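NIF3-related protein (Bacillus cereus, PDB 2GX8) is of unknown function but belongs to the NIF3 family, binding two zinc ions at a dimetal site and carrying a probable regulatory domain. Local coordinates at residues Y42-A47 / D51-Q56; A70-E75 / L389-F394; H93-N98 / K107-I112. All coordinates share one frame; numbering follows the deposited sequence.

Interaction 1. Residues Y42-A47 / D51-Q56; sequences YPKHLA and DKIGLQ
K44 and A47 close on I53 where the loop that follows helix 31-38 doubles back beside strand 54-56, one of the two outermost strands within this chain of a mixed five-stranded sheet. Between these two segments one methyl carries most of the close packing. I53 CD1 lies 3.6 Å from A47 CB and 3.7 Å from K44 CG, in effect wedged between an alanine methyl and the aliphatic root of a lysine. The isoleucine reaches them because CG1 sits between its own backbone N and carbonyl carbon (chi1 73°), which carries CD1 out toward the turn. Beyond this point the fit relaxes. K44 is extended and slides past I53 in the opposite direction, so that its CE passes over the backbone of G54, 4.1 Å from CA. The ammonium end lies at the exposed side of the contact, where E39 lies at the distance of a long, weak ion pair. G54 has a phi of 99°, a value suited to glycine, just where the chain enters the strand and pairs with A125 of strand 122-125. Farther along, L55 O accepts a hydrogen bond from H104 of the second subunit, so the strand also serves the assembly. At the other end of the contact D51 approaches A47 without gripping it. Its carboxylate is engaged elsewhere: OD2 is bonded to H127 ND1 and OD1 to T128 OG1, which leaves D51 OD1 merely in van der Waals range of A47 CB, at 4.1 Å.

Interaction 2. Residues A70-E75 / L389-F394; sequences ALDVTE and LHTDPF
T391 meets D72 and T74 where the C-terminal tail crosses the turn between strand 66-70 and helix 75-84, the first connection of a beta-alpha-beta crossover to the adjacent parallel strand 88-91. The tail comes in from strand 383-386. At L389 it lies along the helix, with the side chain resting on E76 and E80. T391 then turns both of its branches to use. Its OG1 occupies the position between backbone N and carbonyl carbon (chi1 57°) and donates a hydrogen bond of 2.8 Å to D72 OD2, arriving at the anti lone pair, away from the other carboxylate oxygen. That other oxygen, OD1, is bonded to ND1 of H93, so D72 acts as a second-shell residue that helps to orient a zinc-binding imidazole. OD2 has partners from two chains, for Y339 OH of the third subunit also bonds to it. The apolar branch of T391 adds a light touch at the helix start. There T74 is the N-cap residue, its OG1 turned to V77 N in a weak bond, while its methyl CG2 stands 4.0 Å from T391 CG2. Past T391 the tail leaves the turn and engages the assembly: P393 packs on the same Y339, and the F394 ring makes a cation-pi contact with R298 of the third subunit.

Interaction 3. Residues H93-N98 / K107-I112; sequences HPLIFN and KAYGKI. With ZN (zinc ion), chain L.
In the metal-bearing loop after strand 88-91, L95 joins helix 108-118 through Y109 and I112. The polar link is short: Y109 OH donates to L95 O at 2.6 Å, the acceptor lying at the ring edge and in the ring plane. The hydroxyl meets the carbonyl at a C=O...O angle of 134°, tilted 33° from the carbonyl plane. A chi1 of 180°, which sets the ring opposite the tyrosine's own amide nitrogen, carries the hydroxyl across to the loop. Its oxygen is also an acceptor, for a water donates to Y109 OH at 3.0 Å and to N98 O at 2.9 Å, bridging Y109 to N98, five residues past the zinc-binding H93. Loop and helix together form the connection of a beta-alpha-beta crossover between the adjacent parallel strands 88-91 and 122-125. Its apolar side is gathered at one methyl, L95 CD1, which lies 3.9 Å from Y109 CE1 and equally far from I112 CG2. M347 of the third subunit packs on Y109 and I112. At the start of the loop, H93 NE2 binds a zinc ion at 2.2 Å, and H357 and E360 complete the residues on that ion.

Interaction 1, a surface contact, is apolar across its segments, whereas interactions 2 and 3, both partly buried, each turn on one short hydroxyl-to-oxygen bond beside a small patch of methyl contacts. All three involve one sheet. Interactions 1 and 3 meet through Q56, whose amide NE2 probably bonds to I96 O, tying strand 54-56 to the loop 93-98. Interactions 2 and 3 join at H93, linked to D72 by its side chain and to L71 by its backbone; both also touch the third subunit, while the second meets interactions 1 and 3.

Interaction 1. Residues Y42-A47 / D51-Q56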
loop_
_atom_site.group_PDB
_atom_site.type_symbol
_atom_site.label_atom_id
_atom_site.label_comp_id
_atom_site.label_asym_id
_atom_site.label_seq_id
_atom_site.Cartn_x
_atom_site.Cartn_y
_atom_site.Cartn_z
ATOM N N TYR C 42 -16.822 -9.854 -29.297
ATOM C CA TYR C 42 -16.103 -9.027 -28.344
ATOM C C TYR C 42 -15.952 -9.740 -27.010
ATOM O O TYR C 42 -16.632 -9.371 -26.045
ATOM C CB TYR C 42 -16.844 -7.686 -28.160
ATOM C CG TYR C 42 -16.922 -6.887 -29.445
ATOM C CD1 TYR C 42 -18.057 -6.928 -30.266
ATOM C CD2 TYR C 42 -15.847 -6.119 -29.852
ATOM C CE1 TYR C 42 -18.103 -6.219 -31.458
ATOM C CE2 TYR C 42 -15.876 -5.410 -31.026
ATOM C CZ TYR C 42 -16.998 -5.453 -31.825
ATOM O OH TYR C 42 -16.975 -4.724 -33.001
ATOM N N PRO C 43 -15.071 -10.765 -26.948
ATOM C CA PRO C 43 -14.891 -11.520 -25.700
ATOM C C PRO C 43 -14.377 -10.708 -24.505
ATOM O O PRO C 43 -13.600 -9.771 -24.684
ATOM C CB PRO C 43 -13.898 -12.623 -26.086
ATOM C CG PRO C 43 -13.273 -12.171 -27.333
ATOM C CD PRO C 43 -14.235 -11.298 -28.038
ATOM N N LYS C 44 -14.813 -11.093 -23.300
ATOM C CA LYS C 44 -14.458 -10.409 -22.040
ATOM C C LYS C 44 -12.984 -10.503 -21.613
ATOM O O LYS C 44 -12.530 -9.696 -20.811
ATOM C CB LYS C 44 -15.371 -10.880 -20.896
ATOM C CG LYS C 44 -16.812 -10.373 -20.960
ATOM C CD LYS C 44 -17.671 -11.081 -19.912
ATOM C CE LYS C 44 -19.055 -10.464 -19.821
ATOM N NZ LYS C 44 -20.054 -11.319 -19.072
ATOM N N HIS C 45 -12.243 -11.479 -22.135
ATOM C CA HIS C 45 -10.813 -11.590 -21.830
ATOM C C HIS C 45 -9.980 -10.509 -22.546
ATOM O O HIS C 45 -8.825 -10.264 -22.191
ATOM C CB HIS C 45 -10.281 -12.996 -22.126
ATOM C CG HIS C 45 -10.527 -13.468 -23.528
ATOM N ND1 HIS C 45 -9.713 -13.123 -24.588
ATOM C CD2 HIS C 45 -11.466 -14.301 -24.036
ATOM C CE1 HIS C 45 -10.153 -13.704 -25.691
ATOM N NE2 HIS C 45 -11.215 -14.429 -25.381
ATOM N N LEU C 46 -10.583 -9.863 -23.544
ATOM C CA LEU C 46 -9.945 -8.772 -24.283
ATOM C C LEU C 46 -9.920 -7.467 -23.477
ATOM O O LEU C 46 -9.039 -6.611 -23.688
ATOM C CB LEU C 46 -10.643 -8.531 -25.628
ATOM C CG LEU C 46 -10.588 -9.668 -26.638
ATOM C CD1 LEU C 46 -11.153 -9.213 -27.946
ATOM C CD2 LEU C 46 -9.170 -10.099 -26.817
ATOM N N ALA C 47 -10.901 -7.321 -22.578
ATOM C CA ALA C 47 -11.013 -6.172 -21.671
ATOM C C ALA C 47 -9.739 -5.996 -20.830
ATOM O O ALA C 47 -9.078 -6.970 -20.458
ATOM C CB ALA C 47 -12.243 -6.315 -20.764
ATOM N N ASP C 51 -11.070 -2.904 -15.862
ATOM C CA ASP C 51 -12.201 -2.396 -16.662
ATOM C C ASP C 51 -13.494 -2.960 -16.052
ATOM O O ASP C 51 -13.480 -4.017 -15.387
ATOM C CB ASP C 51 -12.056 -2.747 -18.169
ATOM C CG ASP C 51 -12.962 -1.888 -19.101
ATOM O OD1 ASP C 51 -13.279 -2.358 -20.216
ATOM O OD2 ASP C 51 -13.359 -0.759 -18.736
ATOM N N LYS C 52 -14.594 -2.238 -16.274
ATOM C CA LYS C 52 -15.904 -2.569 -15.737
ATOM C C LYS C 52 -16.872 -2.903 -16.882
ATOM O O LYS C 52 -17.457 -2.007 -17.479
ATOM C CB LYS C 52 -16.428 -1.356 -14.947
ATOM C CG LYS C 52 -15.443 -0.721 -13.937
ATOM C CD LYS C 52 -15.393 -1.400 -12.558
ATOM C CE LYS C 52 -14.736 -2.804 -12.514
ATOM N NZ LYS C 52 -14.902 -3.494 -11.179
ATOM N N ILE C 53 -17.043 -4.186 -17.196
ATOM C CA ILE C 53 -17.938 -4.591 -18.294
ATOM C C ILE C 53 -18.949 -5.706 -17.930
ATOM O O ILE C 53 -18.898 -6.265 -16.839
ATOM C CB ILE C 53 -17.135 -4.981 -19.550
ATOM C CG1 ILE C 53 -16.447 -6.337 -19.371
ATOM C CG2 ILE C 53 -16.122 -3.873 -19.927
ATOM C CD1 ILE C 53 -15.818 -6.806 -20.625
ATOM N N GLY C 54 -19.867 -6.007 -18.850
ATOM C CA GLY C 54 -20.910 -7.008 -18.614
ATOM C C GLY C 54 -22.274 -6.428 -18.214
ATOM O O GLY C 54 -22.538 -5.254 -18.408
ATOM N N LEU C 55 -23.156 -7.262 -17.680
ATOM C CA LEU C 55 -24.461 -6.778 -17.252
ATOM C C LEU C 55 -24.266 -5.863 -16.056
ATOM O O LEU C 55 -23.646 -6.252 -15.060
ATOM C CB LEU C 55 -25.415 -7.937 -16.890
ATOM C CG LEU C 55 -26.869 -7.554 -16.514
ATOM C CD1 LEU C 55 -27.621 -6.914 -17.706
ATOM C CD2 LEU C 55 -27.660 -8.765 -15.966
ATOM N N GLN C 56 -24.769 -4.645 -16.153
ATOM C CA GLN C 56 -24.621 -3.717 -15.050
ATOM C C GLN C 56 -25.939 -3.447 -14.352
ATOM O O GLN C 56 -25.993 -3.283 -13.121
ATOM C CB GLN C 56 -23.990 -2.413 -15.522
ATOM C CG GLN C 56 -22.541 -2.583 -15.986
ATOM C CD GLN C 56 -21.778 -1.302 -15.932
ATOM O OE1 GLN C 56 -22.212 -0.278 -16.466
ATOM N NE2 GLN C 56 -20.616 -1.337 -15.287
#

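Interaction 2. Residues A70-E75 / L389-F394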
loop_
_atom_site.group_PDB
_atom_site.type_symbol
_atom_site.label_atom_id
_atom_site.label_comp_id
_atom_site.label_asym_id
_atom_site.label_seq_id
_atom_site.Cartn_x
_atom_site.Cartn_y
_atom_site.Cartn_z
ATOM N N ALA C 70 -25.451 1.927 -27.854
ATOM C CA ALA C 70 -25.134 3.294 -27.426
ATOM C C ALA C 70 -23.666 3.459 -27.118
ATOM O O ALA C 70 -22.965 2.472 -26.906
ATOM C CB ALA C 70 -25.958 3.668 -26.174
ATOM N N LEU C 71 -23.212 4.713 -27.090
ATOM C CA LEU C 71 -21.864 5.027 -26.653
ATOM C C LEU C 71 -21.981 5.408 -25.153
ATOM O O LEU C 71 -21.414 4.740 -24.276
ATOM C CB LEU C 71 -21.241 6.130 -27.520
ATOM C CG LEU C 71 -19.909 6.733 -27.041
ATOM C CD1 LEU C 71 -18.828 5.694 -27.053
ATOM C CD2 LEU C 71 -19.473 7.927 -27.872
ATOM N N ASP C 72 -22.766 6.443 -24.862
ATOM C CA ASP C 72 -23.017 6.914 -23.509
ATOM C C ASP C 72 -24.469 6.645 -23.161
ATOM O O ASP C 72 -25.347 6.902 -24.001
ATOM C CB ASP C 72 -22.789 8.419 -23.481
ATOM C CG ASP C 72 -21.393 8.782 -23.905
ATOM O OD1 ASP C 72 -20.479 8.204 -23.285
ATOM O OD2 ASP C 72 -21.192 9.628 -24.831
ATOM N N VAL C 73 -24.732 6.113 -21.959
ATOM C CA VAL C 73 -26.111 5.929 -21.558
ATOM C C VAL C 73 -26.568 7.149 -20.793
ATOM O O VAL C 73 -26.456 7.206 -19.581
ATOM C CB VAL C 73 -26.345 4.676 -20.698
ATOM C CG1 VAL C 73 -27.822 4.541 -20.375
ATOM C CG2 VAL C 73 -25.832 3.431 -21.399
ATOM N N THR C 74 -27.051 8.150 -21.509
ATOM C CA THR C 74 -27.567 9.377 -20.888
ATOM C C THR C 74 -29.058 9.144 -20.731
ATOM O O THR C 74 -29.569 8.132 -21.208
ATOM C CB THR C 74 -27.380 10.562 -21.821
ATOM O OG1 THR C 74 -28.112 10.313 -23.028
ATOM C CG2 THR C 74 -25.916 10.710 -22.184
ATOM N N GLU C 75 -29.774 10.055 -20.081
ATOM C CA GLU C 75 -31.206 9.852 -19.913
ATOM C C GLU C 75 -31.970 9.885 -21.256
ATOM O O GLU C 75 -32.894 9.088 -21.456
ATOM C CB GLU C 75 -31.816 10.806 -18.890
ATOM C CG GLU C 75 -33.140 10.267 -18.366
ATOM C CD GLU C 75 -33.682 11.037 -17.199
ATOM O OE1 GLU C 75 -33.030 12.017 -16.786
ATOM O OE2 GLU C 75 -34.760 10.658 -16.684
ATOM N N LEU C 389 -28.937 9.779 -31.001
ATOM C CA LEU C 389 -28.593 10.913 -30.172
ATOM C C LEU C 389 -27.114 11.267 -30.170
ATOM O O LEU C 389 -26.245 10.407 -30.127
ATOM C CB LEU C 389 -29.122 10.705 -28.759
ATOM C CG LEU C 389 -30.612 10.384 -28.858
ATOM C CD1 LEU C 389 -31.207 10.266 -27.490
ATOM C CD2 LEU C 389 -31.373 11.432 -29.690
ATOM N N HIS C 390 -26.860 12.559 -30.241
ATOM C CA HIS C 390 -25.528 13.096 -30.236
ATOM C C HIS C 390 -25.114 13.322 -28.767
ATOM O O HIS C 390 -25.779 14.074 -28.053
ATOM C CB HIS C 390 -25.556 14.412 -31.009
ATOM C CG HIS C 390 -24.221 15.065 -31.132
ATOM N ND1 HIS C 390 -23.261 14.634 -32.026
ATOM C CD2 HIS C 390 -23.679 16.117 -30.476
ATOM C CE1 HIS C 390 -22.184 15.390 -31.913
ATOM N NE2 HIS C 390 -22.412 16.300 -30.982
ATOM N N THR C 391 -24.030 12.697 -28.312
ATOM C CA THR C 391 -23.648 12.840 -26.902
ATOM C C THR C 391 -22.304 13.502 -26.606
ATOM O O THR C 391 -21.746 13.280 -25.539
ATOM C CB THR C 391 -23.691 11.489 -26.157
ATOM O OG1 THR C 391 -22.838 10.557 -26.834
ATOM C CG2 THR C 391 -25.110 10.922 -26.113
ATOM N N ASP C 392 -21.802 14.312 -27.533
ATOM C CA ASP C 392 -20.577 15.042 -27.327
ATOM C C ASP C 392 -20.908 16.193 -26.387
ATOM O O ASP C 392 -21.775 17.020 -26.688
ATOM C CB ASP C 392 -20.103 15.607 -28.661
ATOM C CG ASP C 392 -18.620 16.027 -28.663
ATOM O OD1 ASP C 392 -18.138 16.357 -29.762
ATOM O OD2 ASP C 392 -17.925 15.998 -27.615
ATOM N N PRO C 393 -20.265 16.236 -25.213
ATOM C CA PRO C 393 -20.544 17.356 -24.281
ATOM C C PRO C 393 -20.006 18.702 -24.720
ATOM O O PRO C 393 -20.426 19.713 -24.174
ATOM C CB PRO C 393 -19.854 16.938 -22.989
ATOM C CG PRO C 393 -18.907 15.850 -23.326
ATOM C CD PRO C 393 -19.332 15.242 -24.656
ATOM N N PHE C 394 -19.132 18.720 -25.723
ATOM C CA PHE C 394 -18.457 19.932 -26.215
ATOM C C PHE C 394 -18.933 20.541 -27.538
ATOM O O PHE C 394 -19.231 19.823 -28.487
ATOM C CB PHE C 394 -16.966 19.641 -26.444
ATOM C CG PHE C 394 -16.250 19.157 -25.239
ATOM C CD1 PHE C 394 -15.886 17.818 -25.126
ATOM C CD2 PHE C 394 -15.937 20.036 -24.197
ATOM C CE1 PHE C 394 -15.246 17.335 -23.982
ATOM C CE2 PHE C 394 -15.283 19.568 -23.054
ATOM C CZ PHE C 394 -14.935 18.214 -22.945
#

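Interaction 3. Residues H93-N98 / K107-I112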
loop_
_atom_site.group_PDB
_atom_site.type_symbol
_atom_site.label_atom_id
_atom_site.label_comp_id
_atom_site.label_asym_id
_atom_site.label_seq_id
_atom_site.Cartn_x
_atom_site.Cartn_y
_atom_site.Cartn_z
ATOM N N HIS C 93 -19.383 2.906 -23.068
ATOM C CA HIS C 93 -18.889 3.426 -21.801
ATOM C C HIS C 93 -19.828 2.920 -20.725
ATOM O O HIS C 93 -21.032 3.109 -20.829
ATOM C CB HIS C 93 -18.877 4.938 -21.751
ATOM C CG HIS C 93 -17.994 5.561 -22.757
ATOM N ND1 HIS C 93 -18.316 6.736 -23.389
ATOM C CD2 HIS C 93 -16.803 5.173 -23.258
ATOM C CE1 HIS C 93 -17.333 7.078 -24.203
ATOM N NE2 HIS C 93 -16.413 6.132 -24.161
ATOM N N PRO C 94 -19.272 2.265 -19.698
ATOM C CA PRO C 94 -20.052 1.716 -18.597
ATOM C C PRO C 94 -20.911 2.794 -17.933
ATOM O O PRO C 94 -20.428 3.867 -17.705
ATOM C CB PRO C 94 -18.974 1.252 -17.598
ATOM C CG PRO C 94 -17.743 1.107 -18.371
ATOM C CD PRO C 94 -17.827 2.016 -19.548
ATOM N N LEU C 95 -22.169 2.508 -17.645
ATOM C CA LEU C 95 -23.014 3.448 -16.885
ATOM C C LEU C 95 -22.544 3.489 -15.416
ATOM O O LEU C 95 -22.487 4.545 -14.807
ATOM C CB LEU C 95 -24.487 3.072 -16.985
ATOM C CG LEU C 95 -25.531 3.776 -16.096
ATOM C CD1 LEU C 95 -25.699 5.262 -16.394
ATOM C CD2 LEU C 95 -26.860 3.045 -16.290
ATOM N N ILE C 96 -22.207 2.340 -14.848
ATOM C CA ILE C 96 -21.624 2.356 -13.523
ATOM C C ILE C 96 -20.141 2.169 -13.750
ATOM O O ILE C 96 -19.746 1.137 -14.267
ATOM C CB ILE C 96 -22.087 1.181 -12.656
ATOM C CG1 ILE C 96 -23.594 1.244 -12.428
ATOM C CG2 ILE C 96 -21.352 1.185 -11.311
ATOM C CD1 ILE C 96 -24.120 0.084 -11.624
ATOM N N PHE C 97 -19.319 3.158 -13.415
ATOM C CA PHE C 97 -17.879 2.974 -13.531
ATOM C C PHE C 97 -17.332 2.909 -12.104
ATOM O O PHE C 97 -16.780 1.902 -11.697
ATOM C CB PHE C 97 -17.175 4.047 -14.374
ATOM C CG PHE C 97 -15.761 3.656 -14.746
ATOM C CD1 PHE C 97 -15.535 2.751 -15.786
ATOM C CD2 PHE C 97 -14.670 4.128 -14.010
ATOM C CE1 PHE C 97 -14.253 2.344 -16.111
ATOM C CE2 PHE C 97 -13.359 3.729 -14.323
ATOM C CZ PHE C 97 -13.152 2.835 -15.372
ATOM N N ASN C 98 -17.492 3.986 -11.348
ATOM C CA ASN C 98 -17.179 3.959 -9.926
ATOM C C ASN C 98 -18.332 3.154 -9.291
ATOM O O ASN C 98 -19.490 3.325 -9.699
ATOM C CB ASN C 98 -17.139 5.379 -9.363
ATOM C CG ASN C 98 -16.039 6.222 -9.988
ATOM O OD1 ASN C 98 -14.881 5.786 -10.084
ATOM N ND2 ASN C 98 -16.390 7.437 -10.419
ATOM N N LYS C 107 -30.958 13.276 -8.146
ATOM C CA LYS C 107 -29.850 13.730 -9.008
ATOM C C LYS C 107 -29.917 13.179 -10.417
ATOM O O LYS C 107 -30.472 12.114 -10.618
ATOM C CB LYS C 107 -28.502 13.395 -8.360
ATOM C CG LYS C 107 -28.347 14.009 -6.973
ATOM C CD LYS C 107 -26.964 13.779 -6.433
ATOM C CE LYS C 107 -26.861 14.211 -4.994
ATOM N NZ LYS C 107 -25.533 13.814 -4.457
ATOM N N ALA C 108 -29.348 13.910 -11.390
ATOM C CA ALA C 108 -29.407 13.493 -12.808
ATOM C C ALA C 108 -28.973 12.059 -13.054
ATOM O O ALA C 108 -29.597 11.334 -13.821
ATOM C CB ALA C 108 -28.613 14.422 -13.692
ATOM N N TYR C 109 -27.893 11.661 -12.396
ATOM C CA TYR C 109 -27.331 10.333 -12.563
ATOM C C TYR C 109 -28.202 9.240 -12.000
ATOM O O TYR C 109 -28.397 8.212 -12.646
ATOM C CB TYR C 109 -25.957 10.291 -11.911
ATOM C CG TYR C 109 -25.275 8.955 -12.017
ATOM C CD1 TYR C 109 -24.900 8.455 -13.261
ATOM C CD2 TYR C 109 -24.982 8.204 -10.888
ATOM C CE1 TYR C 109 -24.259 7.250 -13.393
ATOM C CE2 TYR C 109 -24.342 6.976 -11.007
ATOM C CZ TYR C 109 -23.970 6.515 -12.273
ATOM O OH TYR C 109 -23.316 5.318 -12.450
ATOM N N GLY C 110 -28.729 9.463 -10.790
ATOM C CA GLY C 110 -29.594 8.489 -10.117
ATOM C C GLY C 110 -30.896 8.314 -10.875
ATOM O O GLY C 110 -31.484 7.240 -10.846
ATOM N N LYS C 111 -31.342 9.371 -11.553
ATOM C CA LYS C 111 -32.545 9.348 -12.370
ATOM C C LYS C 111 -32.398 8.445 -13.601
ATOM O O LYS C 111 -33.387 7.941 -14.120
ATOM C CB LYS C 111 -32.879 10.762 -12.853
ATOM C CG LYS C 111 -33.518 11.678 -11.844
ATOM C CD LYS C 111 -33.749 13.020 -12.493
ATOM C CE LYS C 111 -34.722 13.837 -11.687
ATOM N NZ LYS C 111 -34.354 13.813 -10.266
ATOM N N ILE C 112 -31.177 8.255 -14.077
ATOM C CA ILE C 112 -30.933 7.383 -15.236
ATOM C C ILE C 112 -31.091 5.949 -14.795
ATOM O O ILE C 112 -31.785 5.165 -15.439
ATOM C CB ILE C 112 -29.509 7.562 -15.827
ATOM C CG1 ILE C 112 -29.322 8.982 -16.361
ATOM C CG2 ILE C 112 -29.298 6.566 -16.980
ATOM C CD1 ILE C 112 -27.898 9.312 -16.768
HETATM ZN ZN ZN L . -14.177 5.953 -24.385
HETATM O O HOH W 1 -20.711 5.560 -11.049
#